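Local coordinates for viral CASP8 and FADD-like apoptosis regulator (Molluscum contagiosum virus subtype 1, PDB 2BBR), which blocks death-receptor-induced apoptosis by interfering with host caspase-8 recruitment and activation at the death-inducing signalling complex, and suppresses host NF-kappa-B activation, at residues R53-L57 and A58-E62. Residues are numbered along the deposited sequence; the frame is centred on the assembly and turned at random.
Sequences RKLTL and AALVE
The methyl of Ala59 lies against an inverse gamma turn just before its helix, with its CB 3.5 Å from Lys54 O. Leu55 centres this turn, and a weak bond from Thr56 N to Lys54 O closes it. Just ahead of the turn the chain has left helix 42-51. Arg53, with positive phi, ends that helix in a Schellman motif.

Thr56 then caps helix 57-66 through its side chain: the backbone N of Ala59 donates to its OG1 at 3.1 Å, with an N-H...O angle of 161°. A chi1 of 61° sets OG1 between the backbone N and the carbonyl carbon, which brings it within bonding distance of Ala59 N. Thr56 is thus the N-cap, and its hydroxyl gives an acceptor to an N-H of the first turn.

Regular helical bonding follows at once. Val61 N donates to Leu57 O at 2.9 Å, and the donor sits nearly along the C=O axis. With CG anti to the backbone N (chi1 172°), Leu57 lays CD1 3.8 Å from Val61 CG2, one turn on along the same side of the helix. Before the cap, Leu55 CD1 meets CD2 of Leu60, though the exact place of that CD2 is doubtful. The two side chains cross obliquely.

The contact forms the corner between helix 42-51 and helix 57-66 of the first death effector domain. Leu55 reaches back onto Leu46 and Leu49 of helix 42-51, and with Leu60 it also touches Leu13 of helix 10-17. Leu57, Leu60 and Val61 pack against Phe77 of helix 70-77.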
# COMPACT_ATOMS: atom_id res chain seq x y z
N ARG A 53 -1.38 -16.55 9.59
CA ARG A 53 -0.45 -16.14 10.63
C ARG A 53 0.48 -15.06 10.09
O ARG A 53 1.69 -15.05 10.34
CB ARG A 53 0.37 -17.32 11.16
CG ARG A 53 0.98 -17.04 12.52
CD ARG A 53 1.62 -18.26 13.14
NE ARG A 53 2.01 -18.02 14.52
CZ ARG A 53 2.91 -17.11 14.90
NH1 ARG A 53 3.52 -16.36 13.99
NH2 ARG A 53 3.19 -16.95 16.18
N LYS A 54 -0.09 -14.14 9.31
CA LYS A 54 0.66 -13.04 8.74
C LYS A 54 0.29 -11.76 9.48
O LYS A 54 0.92 -10.72 9.30
CB LYS A 54 0.35 -12.87 7.26
CG LYS A 54 0.86 -14.00 6.38
CD LYS A 54 0.49 -13.77 4.92
CE LYS A 54 0.99 -14.90 4.03
NZ LYS A 54 0.60 -14.69 2.61
N LEU A 55 -0.73 -11.85 10.33
CA LEU A 55 -1.21 -10.70 11.09
C LEU A 55 -0.44 -10.60 12.40
O LEU A 55 -0.98 -10.86 13.48
CB LEU A 55 -2.71 -10.85 11.35
CG LEU A 55 -3.51 -9.62 11.78
CD1 LEU A 55 -3.30 -8.49 10.79
CD2 LEU A 55 -4.99 -9.99 11.84
N THR A 56 0.82 -10.22 12.29
CA THR A 56 1.71 -10.09 13.43
C THR A 56 1.74 -8.67 13.98
O THR A 56 1.17 -7.75 13.40
CB THR A 56 3.14 -10.45 13.03
OG1 THR A 56 3.59 -9.54 12.02
CG2 THR A 56 3.21 -11.87 12.50
N LEU A 57 2.41 -8.51 15.12
CA LEU A 57 2.56 -7.20 15.74
C LEU A 57 3.23 -6.28 14.73
O LEU A 57 2.80 -5.15 14.51
CB LEU A 57 3.41 -7.33 17.00
CG LEU A 57 3.87 -6.08 17.77
CD1 LEU A 57 4.99 -5.38 17.02
CD2 LEU A 57 2.70 -5.15 17.97
N ALA A 58 4.29 -6.78 14.10
CA ALA A 58 5.03 -6.01 13.11
C ALA A 58 4.14 -5.56 11.96
O ALA A 58 4.21 -4.41 11.54
CB ALA A 58 6.20 -6.83 12.58
N ALA A 59 3.31 -6.46 11.44
CA ALA A 59 2.43 -6.11 10.33
C ALA A 59 1.49 -4.97 10.70
O ALA A 59 1.34 -4.02 9.93
CB ALA A 59 1.63 -7.33 9.90
N LEU A 60 0.85 -5.07 11.86
CA LEU A 60 -0.07 -4.04 12.30
C LEU A 60 0.64 -2.71 12.52
O LEU A 60 0.13 -1.66 12.16
CB LEU A 60 -0.78 -4.47 13.59
CG LEU A 60 -1.93 -5.47 13.45
CD1 LEU A 60 -3.05 -4.87 12.61
CD2 LEU A 60 -1.43 -6.76 12.83
N VAL A 61 1.83 -2.77 13.12
CA VAL A 61 2.60 -1.56 13.36
C VAL A 61 2.95 -0.89 12.03
O VAL A 61 2.83 0.33 11.89
CB VAL A 61 3.87 -1.89 14.18
CG1 VAL A 61 4.85 -0.73 14.14
CG2 VAL A 61 3.48 -2.19 15.62
N GLU A 62 3.35 -1.69 11.05
CA GLU A 62 3.69 -1.13 9.74
C GLU A 62 2.46 -0.50 9.10
O GLU A 62 2.54 0.58 8.51
CB GLU A 62 4.25 -2.20 8.81
CG GLU A 62 5.65 -2.64 9.15
CD GLU A 62 6.34 -3.30 7.98
OE1 GLU A 62 6.31 -4.55 7.89
OE2 GLU A 62 6.89 -2.56 7.14